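Local coordinates for protein trans-4-hydroxy-L-proline dehydratase (Clostridioides difficile 70-100-2010, PDB 6VXC) that uses a glycyl radical to dehydrate trans-4-hydroxy-L-proline to (S)-1-pyrroline-5-carboxylate in anaerobic hydroxyproline degradation, at residues 121-126 against 353-358; 174-179 against 344-349; 667-672 against 795-800; 95-100 against 338-343; 43-48 against 100-105. All blocks are in the same frame, centred on the assembly; numbering follows the deposited sequence.

Contact 1. Residues 121-126 against 353-358; sequences DIINFS and ESSTYT
Tyr357 lays its ring on Ile123, whose CG2 sits 4.0 Å from the ring centroid and 10° off the ring normal, a CH-pi contact over the middle of the face. The contact joins two loops of the glycyl radical enzyme core, one following helix 111-119 and the other leading from helix 348-353 to strand 362-366. The phenol reaches past Ile123 and donates from OH to Asn124 O at 2.6 Å, in the carbonyl plane and on a lone pair. Phe125 flanks the tyrosine obliquely, the two planes 59° apart, with Phe125 CZ 3.7 Å from Tyr357 CD1. Further back, Ile123 CD1 lies 3.8 Å from Ser355 O, and CG2 of the same isoleucine packs on the carbonyl of Thr356. In Tyr357, CG lies beside the backbone N (chi1 -67°), which swings the ring across to the other loop. Behind the tyrosine, Thr356 turns away from this interface. Its hydroxyl bonds to Asp788, three residues beyond the radical-bearing Gly785, whose radical is absent here. The same hydroxyl oxygen closes an ST turn, with Thr358 N donating to Thr356 OG1 at 2.9 Å.

Contact 2. Residues 174-179 against 344-349; sequences EQRAPG and PPKVGI
At the lead-in to helix 348-353, beside the active-site region, the amide of Gln175 pairs with both backbone polar groups of Val347. Val347 N donates to Gln175 OE1 at 3.1 Å, almost straight at 171° and on a lone pair in the amide plane. Gln175 NE2 donates to Val347 O at 2.9 Å, approaching from above that carbonyl plane. The other hydrogen of NE2 goes to Glu174 OE2 at 3.0 Å, so the amide is gripped at both its oxygen and its nitrogen and its rotation is fixed. Water 2 adds a bond to Gln175 OE1 and ties it to Pro345 O. Glu174 is itself anchored by Tyr164 and Arg149, and water 1 links Glu174 OE2 to Ile349 N. Further along, Arg176 bends at chi3 (80°), bringing NH2 to 3.9 Å from Pro344 CD. Its NH1 stands 4.5 Å from Lys346 NZ, but each charge has its own outlet: Arg176 bridges to Asp359, while Lys346 NZ bonds Ser354 O and Thr356 O. The Gln175 amide thus meets Val347 much as a peptide group of a neighbouring strand would, tying loop 174-179 to the lead-in of helix 348-353 near the probable radical cysteine of this glycyl radical enzyme fold.

Contact 3. Residues 667-672 against 795-800; sequences CHIYFG and RTLQDE
Ile669 pushes its side chain between Thr796, Leu797 and Glu800, overlapping one face of helix 795-803. This is a steep helix-helix packing: the short segments run 110° apart, their axes coming within 10.3 Å. It docks helix 667-673, from the pyruvate formate lyase-like part of the sequence, on the C-terminal helix of the glycyl radical domain. The two branches of Ile669 divide the work. CG2 slides past Thr796, meeting its CG2 at 3.8 Å, while CD1 reaches Leu797 CD1 at 3.9 Å and also abuts Glu800 CB. The same CD1 lies over the rim of the His668 ring, so one methyl touches the neighbouring imidazole as well as the opposite helix. His668 flanks this apolar patch with a polar bond. Its CG sits between backbone N and carbonyl carbon (chi1 62°), aiming the imidazole across the gap with Leu797 CD1 alongside. Glu800 bends at chi2 to meet it, its carboxylate and the ring about 73° apart. The carboxylate's other oxygen, OE1, makes salt bridges with Lys696 and Arg804, positive charges that probably favour the ionised acid. At the junction His668 NE2 donates to Glu800 OE2 at 2.9 Å, the acceptor lying in the ring plane while the donor stands above the carboxylate.

Contact 4. Residues 95-100 against 338-343; sequences DSPNGA and FNNQPA
Asn98 rests its side-chain carbonyl on the ring of Pro342, with OD1 3.2 Å from Pro342 CG and nearly as close to CD. Asn98 is the third residue of a type II beta turn, Ser96 to Gly99, that precedes strand 99-101 and packs on the loop leaving helix 324-339. The left-handed backbone this position demands (phi 66°) turns its CB away from the loop. A chi1 of -137°, off any staggered position, then brings OD1 back over the proline, while ND2 is held by Ala39 O. On the backbone side, Asn98 N donates to Asn340 O at 2.8 Å. The Asn340 side chain lies alongside Pro97, both pointing the same way, and its CG is 3.7 Å from Pro97 CB. With CG beside the backbone N, the Asn340 amide runs along the proline, and its two ends are fixed by Ser36 at OD1 and Glu92 at ND2. Gln341 folds back through two successive bends; its OE1 is held by Lys93 N and lies 2.8 Å from water 4, which also sits 2.8 Å from Gly99 O. Pro342 also sets its CG 4.3 Å from Ala100 CB.

Contact 5. Residues 43-48 against 100-105; sequences ISIERA and APTYPE
Ala100 O receives the backbone N-H of Ser44 at 2.7 Å, and the CA-H of Ile43 also approaches this oxygen. Pro101 follows with its CA hydrogen directed at Ser44 O, while its CB packs 3.7 Å from Arg47 CD. At Thr102, N shares water 5 with Ser44 O and Ala48 N, so one water joins both segments and the first turn of helix 46-58. Thr102 OG1 lies 3.4 Å from Ala48 CB, and Thr102 O accepts from Arg47 NH1 on a lone pair. The pairing of Ile43 with Ala100 belongs to a small two-stranded parallel sheet, strand 42-44 beside strand 99-101, with helix 46-58 following the first strand. Tyr103 then lies across Arg47, its CD2 over the middle of the guanidinium and 3.2 Å from CZ, the two planes 37° apart. The ring also receives Arg47 CD over a face, and its OH bonds to Thr291 O. Pro104 CG packs 3.8 Å from Ala48 CB. Glu105 curls at chi2 to meet Arg47, extended from CG to NE (chi3 180°), end-on. The salt bridge uses both terminal nitrogens: NH2 to Glu105 OE1 at 2.8 Å and NH1 to Glu105 OE2 at 3.0 Å. Arg68 also pairs with OE1, and Arg47 NE donates to Thr292 O.

In the fold
Contacts 4 and 5 share Ala100 and the same two-stranded sheet, their centres 12 Å apart. Phe125 of contact 1 packs against Ala100, and Ser126 O lies 3.1 Å from Ile43 N, probably a hydrogen bond that extends contact 1 to the sheet edge. The chain 338-358 runs through contacts 4, 2 and 1 in turn; Tyr357 O, 2.8 Å from Ala343 N, probably bonds back to the end of segment 338-343. Contacts 1 and 2 touch each other and lie near the active site: Thr356 is about 8 Å and Lys346 about 10 Å, side chain to side chain, from Cys454, the probable thiyl radical residue. Contact 3 joins the PFL-like part to the glycine radical domain; the His668 side chain is about 10 Å from that of Cys454.

Contact 1. Residues 121-126 against 353-358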
# COMPACT_ATOMS: atom_id res chain seq x y z
N ASP A 121 6.74 1.43 -21.84
CA ASP A 121 8.07 1.95 -21.56
C ASP A 121 8.57 1.55 -20.17
O ASP A 121 9.70 1.10 -20.01
CB ASP A 121 7.98 3.47 -21.70
CG ASP A 121 9.31 4.14 -21.80
OD1 ASP A 121 10.34 3.50 -21.50
OD2 ASP A 121 9.31 5.35 -22.16
N ILE A 122 7.71 1.67 -19.16
CA ILE A 122 8.06 1.31 -17.80
C ILE A 122 7.00 0.38 -17.22
O ILE A 122 5.84 0.40 -17.65
CB ILE A 122 8.26 2.55 -16.89
CG1 ILE A 122 7.08 3.51 -17.03
CG2 ILE A 122 9.60 3.21 -17.19
CD1 ILE A 122 7.21 4.74 -16.19
N ILE A 123 7.42 -0.43 -16.26
CA ILE A 123 6.56 -1.40 -15.59
C ILE A 123 5.93 -2.32 -16.62
O ILE A 123 4.75 -2.66 -16.53
CB ILE A 123 5.49 -0.69 -14.73
CG1 ILE A 123 6.04 0.61 -14.13
CG2 ILE A 123 4.97 -1.62 -13.63
CD1 ILE A 123 7.22 0.41 -13.22
N ASN A 124 6.74 -2.77 -17.57
CA ASN A 124 6.27 -3.72 -18.58
C ASN A 124 6.25 -5.13 -18.01
O ASN A 124 7.00 -5.47 -17.10
CB ASN A 124 7.16 -3.68 -19.81
CG ASN A 124 8.62 -3.95 -19.48
OD1 ASN A 124 9.27 -3.14 -18.84
ND2 ASN A 124 9.12 -5.10 -19.90
N PHE A 125 5.34 -5.94 -18.55
CA PHE A 125 5.25 -7.37 -18.29
C PHE A 125 5.25 -8.10 -19.62
O PHE A 125 4.43 -7.79 -20.50
CB PHE A 125 3.97 -7.72 -17.52
CG PHE A 125 4.00 -7.36 -16.07
CD1 PHE A 125 3.75 -6.05 -15.66
CD2 PHE A 125 4.21 -8.34 -15.11
CE1 PHE A 125 3.75 -5.73 -14.33
CE2 PHE A 125 4.21 -8.02 -13.77
CZ PHE A 125 3.97 -6.71 -13.38
N SER A 126 6.12 -9.10 -19.76
CA SER A 126 6.14 -9.88 -21.00
C SER A 126 4.95 -10.82 -21.05
O SER A 126 4.64 -11.49 -20.06
CB SER A 126 7.44 -10.67 -21.11
OG SER A 126 8.51 -9.79 -21.38
N GLU A 353 -1.66 5.66 -10.77
CA GLU A 353 -1.67 5.95 -9.35
C GLU A 353 -0.74 5.04 -8.56
O GLU A 353 -0.42 5.35 -7.42
CB GLU A 353 -3.09 5.86 -8.78
CG GLU A 353 -3.73 4.46 -8.82
CD GLU A 353 -5.22 4.48 -8.42
OE1 GLU A 353 -5.56 5.13 -7.43
OE2 GLU A 353 -6.05 3.84 -9.11
N SER A 354 -0.29 3.92 -9.15
CA SER A 354 0.59 2.99 -8.46
C SER A 354 1.60 2.43 -9.47
O SER A 354 1.63 1.25 -9.78
CB SER A 354 -0.21 1.86 -7.80
OG SER A 354 0.62 1.01 -7.03
N SER A 355 2.49 3.29 -9.97
CA SER A 355 3.31 2.96 -11.13
C SER A 355 4.60 2.27 -10.67
O SER A 355 5.69 2.85 -10.68
CB SER A 355 3.57 4.21 -11.95
OG SER A 355 4.18 3.90 -13.20
N THR A 356 4.48 0.99 -10.30
CA THR A 356 5.59 0.25 -9.72
C THR A 356 5.33 -1.24 -9.88
O THR A 356 4.18 -1.67 -9.97
CB THR A 356 5.76 0.58 -8.23
OG1 THR A 356 6.84 -0.18 -7.69
CG2 THR A 356 4.49 0.23 -7.45
N TYR A 357 6.41 -2.02 -9.89
CA TYR A 357 6.31 -3.47 -9.74
C TYR A 357 6.09 -3.89 -8.29
O TYR A 357 5.67 -5.03 -8.04
CB TYR A 357 7.58 -4.18 -10.25
CG TYR A 357 7.86 -4.12 -11.74
CD1 TYR A 357 7.16 -4.91 -12.64
CD2 TYR A 357 8.86 -3.29 -12.24
CE1 TYR A 357 7.44 -4.86 -14.02
CE2 TYR A 357 9.15 -3.23 -13.59
CZ TYR A 357 8.43 -4.01 -14.49
OH TYR A 357 8.74 -3.94 -15.83
N THR A 358 6.43 -3.05 -7.32
CA THR A 358 6.34 -3.46 -5.92
C THR A 358 4.88 -3.54 -5.47
O THR A 358 4.00 -2.91 -6.05
CB THR A 358 7.14 -2.50 -5.02
OG1 THR A 358 6.58 -1.18 -5.07
CG2 THR A 358 8.60 -2.43 -5.50

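Contact 2. Residues 174-179 against 344-349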
# COMPACT_ATOMS: atom_id res chain seq x y z
N GLU A 174 -11.21 -0.99 -9.15
CA GLU A 174 -11.50 -1.24 -10.56
C GLU A 174 -10.70 -2.41 -11.12
O GLU A 174 -11.16 -3.08 -12.04
CB GLU A 174 -11.26 0.01 -11.40
CG GLU A 174 -9.82 0.54 -11.47
CD GLU A 174 -9.61 1.45 -12.67
OE1 GLU A 174 -9.47 2.69 -12.48
OE2 GLU A 174 -9.62 0.93 -13.82
N GLN A 175 -9.48 -2.64 -10.63
CA GLN A 175 -8.63 -3.71 -11.14
C GLN A 175 -8.07 -4.61 -10.05
O GLN A 175 -7.28 -5.51 -10.37
CB GLN A 175 -7.47 -3.13 -11.95
CG GLN A 175 -7.90 -2.45 -13.25
CD GLN A 175 -6.75 -1.73 -13.89
OE1 GLN A 175 -5.63 -2.25 -13.94
NE2 GLN A 175 -7.01 -0.52 -14.37
N ARG A 176 -8.41 -4.37 -8.80
CA ARG A 176 -7.88 -5.13 -7.68
C ARG A 176 -8.97 -5.26 -6.63
O ARG A 176 -9.92 -4.48 -6.60
CB ARG A 176 -6.63 -4.49 -7.05
CG ARG A 176 -5.52 -4.20 -8.04
CD ARG A 176 -4.24 -3.79 -7.36
NE ARG A 176 -3.52 -4.95 -6.86
CZ ARG A 176 -2.31 -4.89 -6.30
NH1 ARG A 176 -1.69 -3.72 -6.16
NH2 ARG A 176 -1.73 -6.01 -5.89
N ALA A 177 -8.79 -6.26 -5.76
CA ALA A 177 -9.67 -6.48 -4.63
C ALA A 177 -9.27 -5.60 -3.45
O ALA A 177 -8.11 -5.16 -3.35
CB ALA A 177 -9.64 -7.95 -4.22
N PRO A 178 -10.21 -5.34 -2.53
CA PRO A 178 -9.92 -4.41 -1.42
C PRO A 178 -8.61 -4.68 -0.71
O PRO A 178 -7.80 -3.76 -0.54
CB PRO A 178 -11.14 -4.60 -0.51
CG PRO A 178 -12.25 -4.96 -1.45
CD PRO A 178 -11.61 -5.80 -2.52
N GLY A 179 -8.39 -5.92 -0.26
CA GLY A 179 -7.12 -6.28 0.33
C GLY A 179 -6.72 -5.30 1.40
O GLY A 179 -7.48 -4.99 2.32
N PRO A 344 0.57 -7.72 -9.61
CA PRO A 344 0.12 -8.11 -10.95
C PRO A 344 -0.14 -6.90 -11.81
O PRO A 344 -0.43 -5.79 -11.31
CB PRO A 344 -1.17 -8.91 -10.66
CG PRO A 344 -0.93 -9.50 -9.32
CD PRO A 344 -0.18 -8.42 -8.55
N PRO A 345 -0.07 -7.06 -13.13
CA PRO A 345 -0.02 -5.90 -14.03
C PRO A 345 -1.24 -4.99 -13.92
O PRO A 345 -2.38 -5.45 -13.81
CB PRO A 345 0.08 -6.53 -15.42
CG PRO A 345 -0.46 -7.91 -15.24
CD PRO A 345 -0.05 -8.32 -13.87
N LYS A 346 -0.98 -3.69 -13.96
CA LYS A 346 -1.98 -2.63 -13.95
C LYS A 346 -2.00 -1.91 -15.29
O LYS A 346 -0.98 -1.81 -15.98
CB LYS A 346 -1.68 -1.62 -12.84
CG LYS A 346 -1.40 -2.24 -11.47
CD LYS A 346 -0.41 -1.35 -10.67
CE LYS A 346 0.01 -2.00 -9.37
NZ LYS A 346 1.21 -1.36 -8.75
N VAL A 347 -3.16 -1.37 -15.65
CA VAL A 347 -3.31 -0.54 -16.83
C VAL A 347 -4.11 0.70 -16.44
O VAL A 347 -4.62 0.81 -15.33
CB VAL A 347 -4.00 -1.27 -18.00
CG1 VAL A 347 -3.13 -2.41 -18.50
CG2 VAL A 347 -5.41 -1.77 -17.59
N GLY A 348 -4.17 1.64 -17.37
CA GLY A 348 -5.01 2.81 -17.18
C GLY A 348 -4.67 3.58 -15.92
O GLY A 348 -3.50 3.75 -15.56
N ILE A 349 -5.71 4.04 -15.23
CA ILE A 349 -5.53 4.90 -14.06
C ILE A 349 -4.85 4.15 -12.91
O ILE A 349 -4.08 4.74 -12.15
CB ILE A 349 -6.87 5.51 -13.62
CG1 ILE A 349 -7.57 6.24 -14.78
CG2 ILE A 349 -6.64 6.46 -12.44
CD1 ILE A 349 -6.76 7.35 -15.37
O HOH W 1 -8.24 2.55 -15.52
O HOH W 2 -4.98 -4.76 -14.38
O HOH W 3 1.30 -2.23 -6.26

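Contact 3. Residues 667-672 against 795-800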
# COMPACT_ATOMS: atom_id res chain seq x y z
N CYS A 667 0.15 9.04 -7.42
CA CYS A 667 -1.02 9.75 -7.91
C CYS A 667 -0.84 11.27 -7.91
O CYS A 667 -1.59 11.96 -8.62
CB CYS A 667 -2.25 9.38 -7.10
SG CYS A 667 -3.79 9.76 -7.93
N HIS A 668 0.14 11.81 -7.15
CA HIS A 668 0.39 13.25 -7.20
C HIS A 668 0.94 13.68 -8.55
O HIS A 668 0.79 14.85 -8.91
CB HIS A 668 1.33 13.70 -6.07
CG HIS A 668 2.69 13.09 -6.12
ND1 HIS A 668 2.90 11.73 -6.04
CD2 HIS A 668 3.92 13.66 -6.18
CE1 HIS A 668 4.20 11.48 -6.09
NE2 HIS A 668 4.84 12.64 -6.18
N ILE A 669 1.57 12.77 -9.29
CA ILE A 669 1.97 13.06 -10.66
C ILE A 669 0.75 13.19 -11.56
O ILE A 669 0.55 14.21 -12.23
CB ILE A 669 2.95 11.99 -11.18
CG1 ILE A 669 4.15 11.82 -10.21
CG2 ILE A 669 3.39 12.29 -12.62
CD1 ILE A 669 4.97 13.09 -9.96
N TYR A 670 -0.10 12.16 -11.58
CA TYR A 670 -1.32 12.16 -12.39
C TYR A 670 -2.22 13.34 -12.05
O TYR A 670 -2.69 14.05 -12.95
CB TYR A 670 -2.06 10.83 -12.15
CG TYR A 670 -3.51 10.73 -12.63
CD1 TYR A 670 -3.86 11.01 -13.95
CD2 TYR A 670 -4.50 10.29 -11.78
CE1 TYR A 670 -5.18 10.89 -14.39
CE2 TYR A 670 -5.82 10.16 -12.22
CZ TYR A 670 -6.15 10.47 -13.52
OH TYR A 670 -7.46 10.34 -13.94
N PHE A 671 -2.46 13.58 -10.77
CA PHE A 671 -3.37 14.64 -10.35
C PHE A 671 -2.88 16.02 -10.79
O PHE A 671 -3.69 16.90 -11.07
CB PHE A 671 -3.55 14.62 -8.83
CG PHE A 671 -4.55 13.62 -8.35
CD1 PHE A 671 -5.33 12.90 -9.25
CD2 PHE A 671 -4.73 13.40 -6.98
CE1 PHE A 671 -6.27 11.98 -8.81
CE2 PHE A 671 -5.68 12.48 -6.52
CZ PHE A 671 -6.44 11.76 -7.44
N GLY A 672 -1.56 16.23 -10.84
CA GLY A 672 -1.03 17.47 -11.37
C GLY A 672 -1.04 17.54 -12.88
O GLY A 672 -1.19 18.62 -13.45
N ARG A 795 10.03 10.38 -16.45
CA ARG A 795 10.82 11.60 -16.36
C ARG A 795 10.17 12.62 -15.42
O ARG A 795 10.85 13.31 -14.66
CB ARG A 795 11.03 12.19 -17.76
CG ARG A 795 11.70 13.53 -17.76
CD ARG A 795 13.08 13.48 -17.14
NE ARG A 795 13.59 14.84 -16.97
CZ ARG A 795 14.54 15.40 -17.69
NH1 ARG A 795 15.14 14.72 -18.67
NH2 ARG A 795 14.89 16.66 -17.44
N THR A 796 8.85 12.74 -15.48
CA THR A 796 8.16 13.68 -14.61
C THR A 796 8.35 13.32 -13.14
O THR A 796 8.66 14.19 -12.32
CB THR A 796 6.67 13.74 -14.97
OG1 THR A 796 6.52 14.14 -16.34
CG2 THR A 796 5.94 14.70 -14.06
N LEU A 797 8.19 12.04 -12.79
CA LEU A 797 8.37 11.62 -11.41
C LEU A 797 9.83 11.77 -10.97
O LEU A 797 10.11 12.23 -9.86
CB LEU A 797 7.90 10.18 -11.24
CG LEU A 797 8.06 9.53 -9.86
CD1 LEU A 797 7.50 10.42 -8.73
CD2 LEU A 797 7.37 8.17 -9.86
N GLN A 798 10.77 11.39 -11.83
CA GLN A 798 12.18 11.63 -11.55
C GLN A 798 12.43 13.09 -11.21
O GLN A 798 13.10 13.41 -10.22
CB GLN A 798 13.03 11.21 -12.74
CG GLN A 798 13.08 9.72 -13.00
CD GLN A 798 13.92 9.41 -14.22
OE1 GLN A 798 14.25 10.31 -14.99
NE2 GLN A 798 14.30 8.14 -14.38
N ASP A 799 11.91 13.99 -12.05
CA ASP A 799 12.11 15.42 -11.82
C ASP A 799 11.40 15.90 -10.56
O ASP A 799 11.85 16.87 -9.93
CB ASP A 799 11.64 16.22 -13.04
CG ASP A 799 12.58 16.07 -14.24
OD1 ASP A 799 13.68 15.51 -14.07
OD2 ASP A 799 12.22 16.52 -15.34
N GLU A 800 10.27 15.29 -10.19
CA GLU A 800 9.63 15.65 -8.93
C GLU A 800 10.57 15.36 -7.76
O GLU A 800 10.83 16.23 -6.93
CB GLU A 800 8.30 14.89 -8.80
CG GLU A 800 7.40 15.32 -7.62
CD GLU A 800 7.75 14.63 -6.29
OE1 GLU A 800 8.19 15.31 -5.35
OE2 GLU A 800 7.59 13.40 -6.19

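Contact 4. Residues 95-100 against 338-343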
# COMPACT_ATOMS: atom_id res chain seq x y z
N ASP A 95 4.28 -19.07 -12.17
CA ASP A 95 5.04 -20.23 -12.62
C ASP A 95 6.51 -20.15 -12.23
O ASP A 95 7.17 -21.18 -12.08
CB ASP A 95 4.94 -20.39 -14.14
CG ASP A 95 5.63 -19.25 -14.91
OD1 ASP A 95 5.51 -18.08 -14.50
OD2 ASP A 95 6.32 -19.53 -15.91
N SER A 96 7.04 -18.95 -12.08
CA SER A 96 8.45 -18.75 -11.80
C SER A 96 8.62 -17.38 -11.17
O SER A 96 7.65 -16.60 -11.10
CB SER A 96 9.30 -18.89 -13.07
OG SER A 96 8.97 -17.87 -13.99
N PRO A 97 9.81 -17.06 -10.67
CA PRO A 97 10.03 -15.74 -10.08
C PRO A 97 9.66 -14.63 -11.04
O PRO A 97 9.99 -14.68 -12.23
CB PRO A 97 11.54 -15.74 -9.78
CG PRO A 97 11.86 -17.20 -9.57
CD PRO A 97 10.99 -17.94 -10.54
N ASN A 98 9.00 -13.60 -10.51
CA ASN A 98 8.54 -12.43 -11.27
C ASN A 98 7.45 -12.79 -12.30
O ASN A 98 7.26 -12.00 -13.25
CB ASN A 98 9.71 -11.70 -11.94
CG ASN A 98 9.61 -10.19 -11.80
OD1 ASN A 98 8.71 -9.68 -11.15
ND2 ASN A 98 10.57 -9.47 -12.38
N GLY A 99 6.79 -13.87 -12.13
CA GLY A 99 5.64 -14.24 -12.94
C GLY A 99 4.36 -13.91 -12.20
O GLY A 99 4.08 -14.47 -11.13
N ALA A 100 3.61 -12.97 -12.74
CA ALA A 100 2.37 -12.55 -12.08
C ALA A 100 1.20 -13.38 -12.60
O ALA A 100 1.00 -13.48 -13.82
CB ALA A 100 2.08 -11.08 -12.33
N PHE A 338 9.56 -12.43 -1.13
CA PHE A 338 8.80 -11.21 -1.40
C PHE A 338 9.23 -10.58 -2.73
O PHE A 338 8.39 -10.20 -3.55
CB PHE A 338 9.00 -10.19 -0.28
CG PHE A 338 8.21 -10.45 0.97
CD1 PHE A 338 6.86 -10.16 1.03
CD2 PHE A 338 8.85 -10.90 2.13
CE1 PHE A 338 6.15 -10.36 2.20
CE2 PHE A 338 8.15 -11.10 3.29
CZ PHE A 338 6.80 -10.83 3.34
N ASN A 339 10.54 -10.47 -2.95
CA ASN A 339 11.05 -9.81 -4.15
C ASN A 339 10.76 -10.59 -5.42
O ASN A 339 10.87 -10.01 -6.51
CB ASN A 339 12.57 -9.57 -4.04
CG ASN A 339 13.06 -8.52 -5.04
OD1 ASN A 339 12.71 -7.35 -4.94
ND2 ASN A 339 13.90 -8.94 -5.97
N ASN A 340 10.41 -11.87 -5.31
CA ASN A 340 10.00 -12.67 -6.46
C ASN A 340 8.54 -12.45 -6.88
O ASN A 340 8.16 -12.97 -7.93
CB ASN A 340 10.20 -14.17 -6.17
CG ASN A 340 11.66 -14.60 -6.23
OD1 ASN A 340 12.53 -13.83 -6.61
ND2 ASN A 340 11.92 -15.85 -5.89
N GLN A 341 7.73 -11.70 -6.11
CA GLN A 341 6.30 -11.51 -6.39
C GLN A 341 5.99 -10.06 -6.76
O GLN A 341 5.74 -9.23 -5.87
CB GLN A 341 5.43 -11.93 -5.20
CG GLN A 341 5.94 -13.15 -4.41
CD GLN A 341 6.16 -14.37 -5.27
OE1 GLN A 341 5.35 -14.70 -6.14
NE2 GLN A 341 7.27 -15.06 -5.03
N PRO A 342 5.92 -9.72 -8.04
CA PRO A 342 5.47 -8.38 -8.42
C PRO A 342 3.98 -8.21 -8.13
O PRO A 342 3.22 -9.17 -8.02
CB PRO A 342 5.74 -8.32 -9.92
CG PRO A 342 5.61 -9.75 -10.36
CD PRO A 342 6.19 -10.57 -9.22
N ALA A 343 3.58 -6.95 -8.00
CA ALA A 343 2.16 -6.63 -8.08
C ALA A 343 1.66 -6.98 -9.48
O ALA A 343 2.31 -6.60 -10.46
CB ALA A 343 1.94 -5.14 -7.78
O HOH W 4 4.42 -13.56 -8.48

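Contact 5. Residues 43-48 against 100-105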
# COMPACT_ATOMS: atom_id res chain seq x y z
N ILE A 43 3.65 -12.49 -17.34
CA ILE A 43 2.38 -12.97 -16.80
C ILE A 43 2.32 -14.49 -16.92
O ILE A 43 2.92 -15.10 -17.81
CB ILE A 43 1.15 -12.31 -17.47
CG1 ILE A 43 0.96 -12.77 -18.91
CG2 ILE A 43 1.26 -10.79 -17.46
CD1 ILE A 43 -0.41 -12.38 -19.44
N SER A 44 1.66 -15.09 -15.94
CA SER A 44 1.42 -16.53 -15.85
C SER A 44 -0.08 -16.75 -15.97
O SER A 44 -0.85 -16.25 -15.14
CB SER A 44 1.95 -17.09 -14.53
OG SER A 44 1.57 -18.45 -14.35
N ILE A 45 -0.50 -17.46 -17.03
CA ILE A 45 -1.91 -17.63 -17.35
C ILE A 45 -2.54 -18.83 -16.66
O ILE A 45 -3.75 -19.05 -16.80
CB ILE A 45 -2.08 -17.74 -18.88
CG1 ILE A 45 -3.49 -17.32 -19.31
CG2 ILE A 45 -1.74 -19.16 -19.35
CD1 ILE A 45 -3.79 -15.84 -19.06
N GLU A 46 -1.76 -19.64 -15.93
CA GLU A 46 -2.30 -20.88 -15.40
C GLU A 46 -3.44 -20.63 -14.42
O GLU A 46 -4.43 -21.37 -14.40
CB GLU A 46 -1.21 -21.70 -14.74
CG GLU A 46 -1.72 -23.05 -14.31
CD GLU A 46 -0.65 -23.93 -13.74
OE1 GLU A 46 -0.38 -23.80 -12.54
OE2 GLU A 46 -0.07 -24.73 -14.50
N ARG A 47 -3.29 -19.64 -13.55
CA ARG A 47 -4.35 -19.37 -12.59
C ARG A 47 -5.68 -19.12 -13.28
O ARG A 47 -6.70 -19.72 -12.92
CB ARG A 47 -3.98 -18.16 -11.72
CG ARG A 47 -5.02 -17.87 -10.66
CD ARG A 47 -4.85 -16.51 -10.03
NE ARG A 47 -5.88 -16.27 -9.02
CZ ARG A 47 -7.11 -15.84 -9.28
NH1 ARG A 47 -7.47 -15.56 -10.53
NH2 ARG A 47 -7.96 -15.66 -8.28
N ALA A 48 -5.68 -18.26 -14.30
CA ALA A 48 -6.92 -17.94 -15.00
C ALA A 48 -7.54 -19.19 -15.62
O ALA A 48 -8.76 -19.37 -15.56
CB ALA A 48 -6.67 -16.89 -16.08
N ALA A 100 3.61 -12.97 -12.74
CA ALA A 100 2.37 -12.55 -12.08
C ALA A 100 1.20 -13.38 -12.60
O ALA A 100 1.00 -13.48 -13.82
CB ALA A 100 2.08 -11.08 -12.33
N PRO A 101 0.39 -13.97 -11.73
CA PRO A 101 -0.89 -14.53 -12.19
C PRO A 101 -1.80 -13.42 -12.67
O PRO A 101 -1.56 -12.23 -12.44
CB PRO A 101 -1.46 -15.21 -10.94
CG PRO A 101 -0.33 -15.23 -9.95
CD PRO A 101 0.56 -14.09 -10.28
N THR A 102 -2.88 -13.81 -13.35
CA THR A 102 -3.94 -12.89 -13.74
C THR A 102 -5.23 -13.22 -13.02
O THR A 102 -5.45 -14.36 -12.59
CB THR A 102 -4.21 -12.90 -15.25
OG1 THR A 102 -4.68 -14.19 -15.64
CG2 THR A 102 -2.98 -12.54 -16.05
N TYR A 103 -6.10 -12.23 -12.95
CA TYR A 103 -7.31 -12.29 -12.13
C TYR A 103 -8.51 -11.81 -12.94
O TYR A 103 -9.07 -10.74 -12.68
CB TYR A 103 -7.11 -11.48 -10.85
CG TYR A 103 -5.92 -11.95 -10.01
CD1 TYR A 103 -4.62 -11.58 -10.35
CD2 TYR A 103 -6.09 -12.79 -8.92
CE1 TYR A 103 -3.54 -12.02 -9.62
CE2 TYR A 103 -4.99 -13.23 -8.17
CZ TYR A 103 -3.72 -12.84 -8.52
OH TYR A 103 -2.60 -13.26 -7.81
N PRO A 104 -8.94 -12.59 -13.94
CA PRO A 104 -10.03 -12.13 -14.82
C PRO A 104 -11.39 -12.03 -14.14
O PRO A 104 -12.29 -11.39 -14.70
CB PRO A 104 -10.04 -13.19 -15.93
CG PRO A 104 -9.50 -14.42 -15.27
CD PRO A 104 -8.46 -13.93 -14.30
N GLU A 105 -11.57 -12.61 -12.95
CA GLU A 105 -12.80 -12.37 -12.21
C GLU A 105 -12.92 -10.93 -11.74
O GLU A 105 -14.02 -10.48 -11.39
CB GLU A 105 -12.91 -13.30 -11.00
CG GLU A 105 -11.81 -13.10 -9.95
CD GLU A 105 -10.65 -14.03 -10.14
OE1 GLU A 105 -10.51 -14.97 -9.32
OE2 GLU A 105 -9.92 -13.88 -11.14
O HOH W 5 -3.65 -16.33 -14.57